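Local coordinates for protein arabinogalactan endo-1,4-beta-galactosidase (Ignisphaera aggregans, PDB 7OSK) that probably hydrolyses internal beta-1,4-galactosidic bonds in galactans and arabinogalactans, this chain being the calcium-binding family 53 glycoside hydrolase part of a longer archaeal protein, at residues V48-G53 / D344-I349; N86-I91 / K127-L132; G189-N194 / H232-K237; F255-I260 / K287-E292. All blocks are in the same frame, centred on the assembly; numbering follows the deposited sequence.

Contact 1 (V48-G53 / D344-I349)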
loop_
_atom_site.group_PDB
_atom_site.type_symbol
_atom_site.label_atom_id
_atom_site.label_comp_id
_atom_site.label_asym_id
_atom_site.label_seq_id
_atom_site.Cartn_x
_atom_site.Cartn_y
_atom_site.Cartn_z
ATOM N N VAL A 48 15.127 12.744 -8.002
ATOM C CA VAL A 48 15.846 11.653 -7.345
ATOM C C VAL A 48 15.203 11.249 -6.016
ATOM O O VAL A 48 15.510 10.187 -5.474
ATOM C CB VAL A 48 17.327 12.021 -7.088
ATOM C CG1 VAL A 48 18.086 12.135 -8.403
ATOM C CG2 VAL A 48 17.441 13.314 -6.282
ATOM N N ASP A 49 14.314 12.095 -5.501
ATOM C CA ASP A 49 13.618 11.826 -4.242
ATOM C C ASP A 49 12.179 11.367 -4.490
ATOM O O ASP A 49 11.353 11.343 -3.576
ATOM C CB ASP A 49 13.631 13.072 -3.352
ATOM C CG ASP A 49 13.054 14.292 -4.046
ATOM O OD1 ASP A 49 13.109 14.350 -5.294
ATOM O OD2 ASP A 49 12.550 15.195 -3.342
ATOM N N PHE A 50 11.894 11.004 -5.738
ATOM C CA PHE A 50 10.588 10.485 -6.138
ATOM C C PHE A 50 10.297 9.178 -5.401
ATOM O O PHE A 50 11.182 8.333 -5.271
ATOM C CB PHE A 50 10.570 10.273 -7.655
ATOM C CG PHE A 50 9.200 10.097 -8.242
ATOM C CD1 PHE A 50 8.376 11.188 -8.451
ATOM C CD2 PHE A 50 8.748 8.845 -8.617
ATOM C CE1 PHE A 50 7.120 11.029 -9.003
ATOM C CE2 PHE A 50 7.496 8.683 -9.171
ATOM C CZ PHE A 50 6.684 9.777 -9.366
ATOM N N ILE A 51 9.071 9.009 -4.909
ATOM C CA ILE A 51 8.734 7.805 -4.151
ATOM C C ILE A 51 8.615 6.609 -5.084
ATOM O O ILE A 51 7.624 6.450 -5.795
ATOM C CB ILE A 51 7.425 7.969 -3.338
ATOM C CG1 ILE A 51 7.613 9.036 -2.259
ATOM C CG2 ILE A 51 6.999 6.632 -2.702
ATOM C CD1 ILE A 51 6.402 9.254 -1.377
ATOM N N ARG A 52 9.653 5.781 -5.076
ATOM C CA ARG A 52 9.664 4.524 -5.808
ATOM C C ARG A 52 9.613 3.397 -4.782
ATOM O O ARG A 52 10.616 2.741 -4.515
ATOM C CB ARG A 52 10.912 4.413 -6.691
ATOM C CG ARG A 52 11.265 5.696 -7.452
ATOM C CD ARG A 52 12.765 5.849 -7.710
ATOM N NE ARG A 52 13.585 5.583 -6.523
ATOM C CZ ARG A 52 14.705 6.225 -6.202
ATOM N NH1 ARG A 52 15.177 7.201 -6.965
ATOM N NH2 ARG A 52 15.360 5.885 -5.102
ATOM N N GLY A 53 8.437 3.189 -4.198
ATOM C CA GLY A 53 8.293 2.275 -3.079
ATOM C C GLY A 53 7.643 0.955 -3.436
ATOM O O GLY A 53 7.200 0.748 -4.565
ATOM N N ASP A 344 4.703 18.936 -10.072
ATOM C CA ASP A 344 5.381 19.087 -8.785
ATOM C C ASP A 344 4.568 18.508 -7.626
ATOM O O ASP A 344 5.036 18.480 -6.485
ATOM C CB ASP A 344 5.690 20.565 -8.512
ATOM C CG ASP A 344 4.528 21.481 -8.857
ATOM O OD1 ASP A 344 3.632 21.661 -8.005
ATOM O OD2 ASP A 344 4.514 22.016 -9.987
ATOM N N LYS A 345 3.352 18.054 -7.919
ATOM C CA LYS A 345 2.510 17.400 -6.921
ATOM C C LYS A 345 2.603 15.882 -7.035
ATOM O O LYS A 345 2.049 15.156 -6.208
ATOM C CB LYS A 345 1.056 17.849 -7.068
ATOM C CG LYS A 345 0.745 19.168 -6.368
ATOM C CD LYS A 345 0.003 20.133 -7.278
ATOM C CE LYS A 345 -1.097 20.874 -6.539
ATOM N NZ LYS A 345 -2.156 21.320 -7.483
ATOM N N ALA A 346 3.295 15.404 -8.065
ATOM C CA ALA A 346 3.555 13.977 -8.206
ATOM C C ALA A 346 4.487 13.531 -7.089
ATOM O O ALA A 346 5.593 14.055 -6.942
ATOM C CB ALA A 346 4.157 13.664 -9.564
ATOM N N LEU A 347 4.029 12.560 -6.308
ATOM C CA LEU A 347 4.758 12.096 -5.135
ATOM C C LEU A 347 5.465 10.783 -5.443
ATOM O O LEU A 347 6.670 10.648 -5.224
ATOM C CB LEU A 347 3.797 11.929 -3.961
ATOM C CG LEU A 347 4.300 12.217 -2.551
ATOM C CD1 LEU A 347 4.775 13.656 -2.399
ATOM C CD2 LEU A 347 3.173 11.918 -1.582
ATOM N N GLY A 348 4.705 9.819 -5.957
ATOM C CA GLY A 348 5.272 8.559 -6.401
ATOM C C GLY A 348 4.318 7.389 -6.337
ATOM O O GLY A 348 3.106 7.562 -6.433
ATOM N N ILE A 349 4.878 6.194 -6.175
ATOM C CA ILE A 349 4.102 4.965 -6.250
ATOM C C ILE A 349 4.588 3.912 -5.252
ATOM O O ILE A 349 5.735 3.949 -4.802
ATOM C CB ILE A 349 4.156 4.367 -7.677
ATOM C CG1 ILE A 349 5.574 3.920 -8.027
ATOM C CG2 ILE A 349 3.691 5.383 -8.714
ATOM C CD1 ILE A 349 5.694 2.445 -8.277
#
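Ile51 is gripped through both polar atoms of its backbone. Its N donates to Leu347 O (2.9 Å), and its O accepts from Ile349 N at 2.8 Å. One step on, Gly53 N reaches Ile349 O at 2.9 Å. This is a parallel ladder between strands whose axes run only 12° apart. It joins strand 51-55, the first of the eight in the (beta/alpha)8 or TIM barrel, to strand 346-352, the last, and so closes the cylinder.

The aromatic contact lies on the outer side. With CG anti to its N (chi1 -164°), Phe50 lays one ring face over the backbone of strand 346-352. Gly348 CA makes a CH-pi contact 3.9 Å from the ring centroid, and Leu347 O lies over the same face. A side chain at Gly348 would run into Ile51 O.

Apolar contacts fall on both sides of the sheet. Phe50 CE1 meets Ala346 CB at 4.0 Å, and both residues also pack on Leu338 of helix 324-342. Ile51 and Leu347 run alongside each other toward the barrel interior, Ile51 CD1 against Leu347 CG at 3.8 Å.

Contact 2 (N86-I91 / K127-L132)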
loop_
_atom_site.group_PDB
_atom_site.type_symbol
_atom_site.label_atom_id
_atom_site.label_comp_id
_atom_site.label_asym_id
_atom_site.label_seq_id
_atom_site.Cartn_x
_atom_site.Cartn_y
_atom_site.Cartn_z
ATOM N N ASN A 86 18.094 -1.951 -6.005
ATOM C CA ASN A 86 17.258 -1.997 -7.199
ATOM C C ASN A 86 16.534 -0.679 -7.457
ATOM O O ASN A 86 15.864 -0.526 -8.479
ATOM C CB ASN A 86 16.241 -3.130 -7.086
ATOM C CG ASN A 86 16.785 -4.453 -7.594
ATOM O OD1 ASN A 86 16.618 -4.794 -8.765
ATOM N ND2 ASN A 86 17.446 -5.201 -6.717
ATOM N N GLY A 87 16.665 0.261 -6.525
ATOM C CA GLY A 87 16.141 1.602 -6.709
ATOM C C GLY A 87 14.989 1.957 -5.790
ATOM O O GLY A 87 14.538 3.104 -5.777
ATOM N N VAL A 88 14.506 0.986 -5.024
ATOM C CA VAL A 88 13.402 1.235 -4.104
ATOM C C VAL A 88 13.880 2.064 -2.916
ATOM O O VAL A 88 14.871 1.718 -2.275
ATOM C CB VAL A 88 12.775 -0.083 -3.605
ATOM C CG1 VAL A 88 11.693 0.186 -2.565
ATOM C CG2 VAL A 88 12.201 -0.871 -4.773
ATOM N N ASN A 89 13.168 3.151 -2.622
ATOM C CA ASN A 89 13.557 4.067 -1.549
ATOM C C ASN A 89 12.509 4.215 -0.451
ATOM O O ASN A 89 12.783 4.807 0.593
ATOM C CB ASN A 89 13.868 5.448 -2.127
ATOM C CG ASN A 89 12.765 5.966 -3.025
ATOM O OD1 ASN A 89 11.688 5.378 -3.101
ATOM N ND2 ASN A 89 13.026 7.077 -3.704
ATOM N N TRP A 90 11.312 3.687 -0.694
ATOM C CA TRP A 90 10.225 3.757 0.280
ATOM C C TRP A 90 9.634 2.383 0.567
ATOM O O TRP A 90 9.624 1.505 -0.297
ATOM C CB TRP A 90 9.120 4.693 -0.213
ATOM C CG TRP A 90 9.362 6.131 0.097
ATOM C CD1 TRP A 90 10.235 6.970 -0.528
ATOM C CD2 TRP A 90 8.711 6.909 1.109
ATOM N NE1 TRP A 90 10.172 8.223 0.034
ATOM C CE2 TRP A 90 9.243 8.211 1.041
ATOM C CE3 TRP A 90 7.731 6.629 2.065
ATOM C CZ2 TRP A 90 8.828 9.232 1.895
ATOM C CZ3 TRP A 90 7.321 7.645 2.913
ATOM C CH2 TRP A 90 7.869 8.930 2.821
ATOM N N ILE A 91 9.139 2.220 1.791
ATOM C CA ILE A 91 8.507 0.983 2.232
ATOM C C ILE A 91 7.113 1.283 2.773
ATOM O O ILE A 91 6.941 2.167 3.615
ATOM C CB ILE A 91 9.340 0.274 3.327
ATOM C CG1 ILE A 91 10.768 0.005 2.838
ATOM C CG2 ILE A 91 8.670 -1.025 3.761
ATOM C CD1 ILE A 91 10.858 -0.943 1.651
ATOM N N LYS A 127 18.004 1.533 7.275
ATOM C CA LYS A 127 18.681 1.350 5.994
ATOM C C LYS A 127 18.356 2.481 5.011
ATOM O O LYS A 127 18.558 2.345 3.804
ATOM C CB LYS A 127 18.307 -0.009 5.391
ATOM C CG LYS A 127 19.071 -1.182 6.000
ATOM C CD LYS A 127 18.646 -2.511 5.388
ATOM C CE LYS A 127 19.723 -3.576 5.547
ATOM N NZ LYS A 127 20.059 -3.863 6.967
ATOM N N GLY A 128 17.852 3.596 5.536
ATOM C CA GLY A 128 17.650 4.798 4.744
ATOM C C GLY A 128 16.282 4.942 4.101
ATOM O O GLY A 128 15.971 5.995 3.546
ATOM N N PHE A 129 15.463 3.897 4.170
ATOM C CA PHE A 129 14.145 3.916 3.536
ATOM C C PHE A 129 13.187 4.899 4.203
ATOM O O PHE A 129 13.320 5.207 5.391
ATOM C CB PHE A 129 13.512 2.521 3.561
ATOM C CG PHE A 129 14.203 1.515 2.686
ATOM C CD1 PHE A 129 15.259 0.762 3.172
ATOM C CD2 PHE A 129 13.781 1.308 1.383
ATOM C CE1 PHE A 129 15.887 -0.172 2.370
ATOM C CE2 PHE A 129 14.407 0.375 0.579
ATOM C CZ PHE A 129 15.458 -0.367 1.073
ATOM N N GLY A 130 12.225 5.386 3.424
ATOM C CA GLY A 130 11.088 6.110 3.963
ATOM C C GLY A 130 9.990 5.114 4.290
ATOM O O GLY A 130 9.897 4.069 3.648
ATOM N N VAL A 131 9.167 5.430 5.285
ATOM C CA VAL A 131 8.153 4.493 5.765
ATOM C C VAL A 131 6.746 5.090 5.736
ATOM O O VAL A 131 6.488 6.128 6.349
ATOM C CB VAL A 131 8.468 4.029 7.203
ATOM C CG1 VAL A 131 7.384 3.083 7.718
ATOM C CG2 VAL A 131 9.829 3.353 7.254
ATOM N N LEU A 132 5.848 4.412 5.023
ATOM C CA LEU A 132 4.424 4.735 5.026
ATOM C C LEU A 132 3.654 3.634 5.745
ATOM O O LEU A 132 3.663 2.482 5.312
ATOM C CB LEU A 132 3.900 4.907 3.594
ATOM C CG LEU A 132 2.380 4.890 3.376
ATOM C CD1 LEU A 132 1.686 6.039 4.100
ATOM C CD2 LEU A 132 2.066 4.928 1.890
#
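Trp90 spreads its indole over Gly130 on the closely packed side of the pairing between strands 90-95 and 130-135. These are the second and third strands of the TIM barrel, and with helix 114-126 they form one beta-alpha-beta unit. Gly130 CA sits over the centre of the six-membered ring, 3.9 Å from its centroid and 15° off the normal, a CH-pi contact where any CB would strike the indole. Trp90 CG is set beside its own backbone N (chi1 -85°), which carries the ring across the neighbouring strand until CZ3 nears Leu132 CB at 4.4 Å. Replacing the indole by an alanine here is likely to strip Gly130 of its aromatic cover and open a gap beside Leu132 and Met185.

The other side of the sheet is packed too. Ile91 CG1 rests on Phe129 CD2 at 3.6 Å, and Val88 CG1 touches Phe129 CE2 from further off. Ala124 of helix 114-126 touches both Ile91 and Phe129, and Lys84 adds a cation-pi contact to the Phe129 ring.

The start of the contact, by exposed Gly128, is looser. The Asn89 amide is engaged by Phe50 O and Arg52 N of segment 48-53, and its backbone joins this pairing, Gly130 N donating to Asn89 O at 2.9 Å. Ile91 then bridges the strands, its N bonding Gly130 O at 2.7 Å and its O accepting from Leu132 N in a nearly straight bond (171°).

Contact 3 (G189-N194 / H232-K237)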
loop_
_atom_site.group_PDB
_atom_site.type_symbol
_atom_site.label_atom_id
_atom_site.label_comp_id
_atom_site.label_asym_id
_atom_site.label_seq_id
_atom_site.Cartn_x
_atom_site.Cartn_y
_atom_site.Cartn_z
ATOM N N GLY A 189 -6.702 4.753 7.431
ATOM C CA GLY A 189 -7.606 3.792 6.830
ATOM C C GLY A 189 -7.097 3.343 5.474
ATOM O O GLY A 189 -6.253 4.013 4.880
ATOM N N ASN A 190 -7.603 2.211 4.985
ATOM C CA ASN A 190 -7.203 1.700 3.675
ATOM C C ASN A 190 -8.363 1.705 2.693
ATOM O O ASN A 190 -9.359 1.006 2.892
ATOM C CB ASN A 190 -6.636 0.283 3.783
ATOM C CG ASN A 190 -5.924 -0.154 2.513
ATOM O OD1 ASN A 190 -4.851 0.355 2.189
ATOM N ND2 ASN A 190 -6.520 -1.095 1.786
ATOM N N GLU A 191 -8.211 2.485 1.626
ATOM C CA GLU A 191 -9.242 2.632 0.607
ATOM C C GLU A 191 -10.589 2.947 1.257
ATOM O O GLU A 191 -11.529 2.151 1.205
ATOM C CB GLU A 191 -9.327 1.367 -0.248
ATOM C CG GLU A 191 -8.042 1.063 -1.001
ATOM C CD GLU A 191 -8.132 -0.188 -1.852
ATOM O OE1 GLU A 191 -9.226 -0.781 -1.934
ATOM O OE2 GLU A 191 -7.105 -0.575 -2.444
ATOM N N ILE A 192 -10.663 4.126 1.865
ATOM C CA ILE A 192 -11.816 4.527 2.664
ATOM C C ILE A 192 -12.885 5.214 1.810
ATOM O O ILE A 192 -13.513 6.178 2.243
ATOM C CB ILE A 192 -11.384 5.466 3.814
ATOM C CG1 ILE A 192 -10.502 6.597 3.280
ATOM C CG2 ILE A 192 -10.614 4.687 4.866
ATOM C CD1 ILE A 192 -10.593 7.873 4.084
ATOM N N ASN A 193 -13.084 4.707 0.597
ATOM C CA ASN A 193 -14.092 5.244 -0.313
ATOM C C ASN A 193 -15.469 5.296 0.341
ATOM O O ASN A 193 -16.117 6.344 0.373
ATOM C CB ASN A 193 -14.162 4.400 -1.590
ATOM C CG ASN A 193 -12.843 4.363 -2.343
ATOM O OD1 ASN A 193 -11.774 4.272 -1.739
ATOM N ND2 ASN A 193 -12.916 4.436 -3.670
ATOM N N ASN A 194 -15.901 4.156 0.869
ATOM C CA ASN A 194 -17.191 4.045 1.534
ATOM C C ASN A 194 -17.030 4.214 3.037
ATOM O O ASN A 194 -17.838 3.718 3.825
ATOM C CB ASN A 194 -17.834 2.698 1.208
ATOM C CG ASN A 194 -18.039 2.502 -0.280
ATOM O OD1 ASN A 194 -18.317 3.454 -1.006
ATOM N ND2 ASN A 194 -17.894 1.267 -0.744
ATOM N N HIS A 232 -6.484 7.613 1.457
ATOM C CA HIS A 232 -6.357 6.601 0.415
ATOM C C HIS A 232 -7.710 6.250 -0.189
ATOM O O HIS A 232 -8.662 5.947 0.531
ATOM C CB HIS A 232 -5.689 5.347 0.990
ATOM C CG HIS A 232 -5.397 4.292 -0.026
ATOM N ND1 HIS A 232 -5.082 2.991 0.322
ATOM C CD2 HIS A 232 -5.359 4.329 -1.379
ATOM C CE1 HIS A 232 -4.871 2.283 -0.766
ATOM N NE2 HIS A 232 -5.034 3.071 -1.817
ATOM N N LEU A 233 -7.781 6.303 -1.517
ATOM C CA LEU A 233 -8.987 5.930 -2.247
ATOM C C LEU A 233 -8.663 4.908 -3.326
ATOM O O LEU A 233 -7.535 4.847 -3.813
ATOM C CB LEU A 233 -9.642 7.163 -2.873
ATOM C CG LEU A 233 -10.222 8.198 -1.908
ATOM C CD1 LEU A 233 -10.827 9.348 -2.696
ATOM C CD2 LEU A 233 -11.261 7.578 -0.986
ATOM N N ALA A 234 -9.661 4.111 -3.695
ATOM C CA ALA A 234 -9.498 3.077 -4.713
ATOM C C ALA A 234 -10.253 3.429 -5.994
ATOM O O ALA A 234 -11.357 3.978 -5.953
ATOM C CB ALA A 234 -9.967 1.737 -4.177
ATOM N N GLY A 235 -9.647 3.100 -7.130
ATOM C CA GLY A 235 -10.233 3.384 -8.425
ATOM C C GLY A 235 -9.709 4.681 -9.006
ATOM O O GLY A 235 -8.911 5.377 -8.371
ATOM N N VAL A 236 -10.153 4.999 -10.218
ATOM C CA VAL A 236 -9.770 6.240 -10.876
ATOM C C VAL A 236 -11.002 6.977 -11.405
ATOM O O VAL A 236 -10.910 7.779 -12.335
ATOM C CB VAL A 236 -8.766 5.984 -12.030
ATOM C CG1 VAL A 236 -7.367 5.742 -11.478
ATOM C CG2 VAL A 236 -9.219 4.810 -12.885
ATOM N N LYS A 237 -12.156 6.704 -10.802
ATOM C CA LYS A 237 -13.375 7.437 -11.123
ATOM C C LYS A 237 -13.223 8.882 -10.647
ATOM O O LYS A 237 -13.439 9.186 -9.474
ATOM C CB LYS A 237 -14.601 6.777 -10.479
ATOM C CG LYS A 237 -15.676 6.335 -11.463
ATOM C CD LYS A 237 -17.068 6.654 -10.931
ATOM C CE LYS A 237 -18.162 6.082 -11.821
ATOM N NZ LYS A 237 -19.039 7.145 -12.399
HETATM O O HOH W 1 -6.398 6.698 3.952
#
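Ile192 N donates to His232 O (3.0 Å), where the irregular segment 189-194 runs beside the end of strand 228-234. This is the C-terminal mouth of the TIM barrel, where strands four and five end, and an Asn-Glu pair such as Asn190-Glu191 after the fourth strand is the pattern of clan GH-A, consistent with the active-site cleft.

His232 is the central side chain. Its extended first torsion (chi1 -175°) swings the ring alongside Glu191, whose CG lies over one face, 3.7 Å from the ring centroid. The Glu191 carboxylate stands nearly perpendicular to that ring, its plane turned by 83°. Asn190 OD1 instead approaches the ring edge in plane, taking a weak bond from His232 ND1 at 3.2 Å, while Asn190 ND2 goes to Ala142 O. Ser261 OG is shared: it bonds both His232 NE2 and Glu191 OE2, tying the two together from the next strand.

Further along, the Asn193 amide clamps the backbone of Ala234. OD1 accepts from Ala234 N, on a lone pair, at 2.9 Å, and ND2 donates to Ala234 O at 2.8 Å. A leucine in its place would probably leave both Ala234 N and Ala234 O without their mates and weaken the hold of the loop on the strand end. At the opposite end of the contact a water links the backbones, 2.8 Å from Gly189 O and accepting from His232 N at 2.7 Å.

Contact 4 (F255-I260 / K287-E292)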
loop_
_atom_site.group_PDB
_atom_site.type_symbol
_atom_site.label_atom_id
_atom_site.label_comp_id
_atom_site.label_asym_id
_atom_site.label_seq_id
_atom_site.Cartn_x
_atom_site.Cartn_y
_atom_site.Cartn_z
ATOM N N PHE A 255 -5.397 16.961 5.647
ATOM C CA PHE A 255 -4.490 15.915 5.194
ATOM C C PHE A 255 -3.588 16.473 4.107
ATOM O O PHE A 255 -3.860 17.540 3.560
ATOM C CB PHE A 255 -5.267 14.701 4.683
ATOM C CG PHE A 255 -6.147 14.998 3.507
ATOM C CD1 PHE A 255 -7.349 15.664 3.676
ATOM C CD2 PHE A 255 -5.775 14.609 2.232
ATOM C CE1 PHE A 255 -8.162 15.942 2.598
ATOM C CE2 PHE A 255 -6.586 14.883 1.148
ATOM C CZ PHE A 255 -7.781 15.549 1.331
ATOM N N ASP A 256 -2.521 15.747 3.791
ATOM C CA ASP A 256 -1.493 16.244 2.884
ATOM C C ASP A 256 -1.486 15.501 1.552
ATOM O O ASP A 256 -1.243 16.102 0.504
ATOM C CB ASP A 256 -0.115 16.135 3.541
ATOM C CG ASP A 256 -0.054 16.833 4.887
ATOM O OD1 ASP A 256 0.009 18.082 4.907
ATOM O OD2 ASP A 256 -0.062 16.134 5.923
ATOM N N VAL A 257 -1.760 14.200 1.595
ATOM C CA VAL A 257 -1.607 13.350 0.419
ATOM C C VAL A 257 -2.917 12.686 0.008
ATOM O O VAL A 257 -3.680 12.217 0.852
ATOM C CB VAL A 257 -0.556 12.247 0.662
ATOM C CG1 VAL A 257 -0.238 11.513 -0.635
ATOM C CG2 VAL A 257 0.712 12.841 1.254
ATOM N N ILE A 258 -3.163 12.663 -1.299
ATOM C CA ILE A 258 -4.265 11.903 -1.876
ATOM C C ILE A 258 -3.706 10.645 -2.520
ATOM O O ILE A 258 -3.089 10.708 -3.583
ATOM C CB ILE A 258 -5.041 12.721 -2.925
ATOM C CG1 ILE A 258 -5.676 13.948 -2.270
ATOM C CG2 ILE A 258 -6.118 11.863 -3.592
ATOM C CD1 ILE A 258 -6.102 15.012 -3.254
ATOM N N ALA A 259 -3.932 9.504 -1.873
ATOM C CA ALA A 259 -3.375 8.241 -2.337
ATOM C C ALA A 259 -4.364 7.499 -3.229
ATOM O O ALA A 259 -5.579 7.595 -3.042
ATOM C CB ALA A 259 -2.973 7.382 -1.162
ATOM N N ILE A 260 -3.828 6.755 -4.193
ATOM C CA ILE A 260 -4.635 6.059 -5.188
ATOM C C ILE A 260 -4.272 4.580 -5.262
ATOM O O ILE A 260 -3.094 4.221 -5.262
ATOM C CB ILE A 260 -4.449 6.687 -6.588
ATOM C CG1 ILE A 260 -4.892 8.150 -6.583
ATOM C CG2 ILE A 260 -5.240 5.918 -7.641
ATOM C CD1 ILE A 260 -4.294 8.969 -7.710
ATOM N N LYS A 287 -0.734 16.658 -2.475
ATOM C CA LYS A 287 0.130 15.708 -3.160
ATOM C C LYS A 287 -0.650 14.515 -3.701
ATOM O O LYS A 287 -1.719 14.170 -3.197
ATOM C CB LYS A 287 1.236 15.228 -2.219
ATOM C CG LYS A 287 2.180 16.333 -1.760
ATOM C CD LYS A 287 2.947 16.955 -2.926
ATOM C CE LYS A 287 3.693 18.210 -2.505
ATOM N NZ LYS A 287 4.702 17.944 -1.444
ATOM N N ILE A 288 -0.091 13.897 -4.737
ATOM C CA ILE A 288 -0.726 12.784 -5.430
ATOM C C ILE A 288 0.146 11.540 -5.323
ATOM O O ILE A 288 1.308 11.558 -5.726
ATOM C CB ILE A 288 -0.966 13.108 -6.916
ATOM C CG1 ILE A 288 -1.521 14.529 -7.078
ATOM C CG2 ILE A 288 -1.895 12.075 -7.544
ATOM C CD1 ILE A 288 -2.842 14.769 -6.376
ATOM N N LEU A 289 -0.426 10.465 -4.787
ATOM C CA LEU A 289 0.316 9.234 -4.531
ATOM C C LEU A 289 -0.425 8.007 -5.055
ATOM O O LEU A 289 -1.654 7.968 -5.055
ATOM C CB LEU A 289 0.575 9.085 -3.027
ATOM C CG LEU A 289 1.252 7.797 -2.550
ATOM C CD1 LEU A 289 2.692 7.733 -3.032
ATOM C CD2 LEU A 289 1.185 7.690 -1.035
ATOM N N VAL A 290 0.335 7.017 -5.513
ATOM C CA VAL A 290 -0.214 5.699 -5.818
ATOM C C VAL A 290 0.151 4.747 -4.679
ATOM O O VAL A 290 1.277 4.249 -4.609
ATOM C CB VAL A 290 0.312 5.147 -7.162
ATOM C CG1 VAL A 290 -0.296 3.781 -7.459
ATOM C CG2 VAL A 290 0.015 6.122 -8.295
ATOM N N ALA A 291 -0.805 4.498 -3.787
ATOM C CA ALA A 291 -0.562 3.682 -2.600
ATOM C C ALA A 291 -0.472 2.203 -2.941
ATOM O O ALA A 291 0.243 1.449 -2.280
ATOM C CB ALA A 291 -1.652 3.907 -1.570
ATOM N N GLU A 292 -1.219 1.786 -3.958
ATOM C CA GLU A 292 -1.215 0.391 -4.377
ATOM C C GLU A 292 -1.339 0.264 -5.886
ATOM O O GLU A 292 -2.153 0.934 -6.517
ATOM C CB GLU A 292 -2.349 -0.382 -3.699
ATOM C CG GLU A 292 -2.205 -0.513 -2.188
ATOM C CD GLU A 292 -3.285 -1.387 -1.565
ATOM O OE1 GLU A 292 -4.073 -1.999 -2.321
ATOM O OE2 GLU A 292 -3.344 -1.460 -0.318
#
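Lys287 and Ile258 begin a run of backbone hydrogen bonds that zips the two strands in parallel, their axes crossing at -36°. Lys287 N donates to Asp256 O at 3.1 Å. Ile258 N then bonds Lys287 O at 2.8 Å, and Leu289 N continues the ladder to Ile258 O. Farther on the bonds weaken. Ile260 N makes a bent bond to Leu289 O, and Ile260 O accepts two weak bonds, from Ala291 N at 2.7 Å and Glu292 N at 3.3 Å. The regular ladder stops here, as strand 287-293 nears its end.

The apolar contacts divide between the faces of the sheet. In the barrel interior, a chi1 of -171° swings Val257 CG1 across to lean over Leu289 CB at 3.5 Å. Next to them the methyls of Ala259 and Ala291 meet, CB to CB at 3.7 Å. On the outer face, Ile260 CD1 touches Ile288 CG2 at 3.9 Å. Helix 270-283, which connects the two strands, covers this face, with Leu276 on Ile260 and Leu280 on Ile258 and Ile288.

The polar end of Glu292 leaves the pairing: OE2 forms a salt bridge with Arg92, and OE1 bonds Tyr263 OH. The whole is the sixth and seventh strands of a TIM barrel, with a glutamate at the end of the seventh, a placement shared with clan GH-A glycosidases.

All four contacts are buried parts of one eight-stranded barrel, though contact 4 alone reaches the surface, at Lys287. Contact 1 closes the ring between first and last strands, the other three nested inside its loop. Contacts 1 and 2 share a border at strands 51-55 and 90-95, contacts 1 and 4 at strands 287-293 and 346-352, and contacts 3 and 4 at strands 228-234 and 257-261. Chemistry follows position. Contacts 1 and 2, near the strand starts, combine backbone ladders with aromatic rings laid on glycines, whereas contact 4 is largely aliphatic. Contact 3, at the mouth, is polar, its Glu191 close to Glu292 of contact 4. Across the interior, Leu132 of contact 2 touches Leu289 of contact 4.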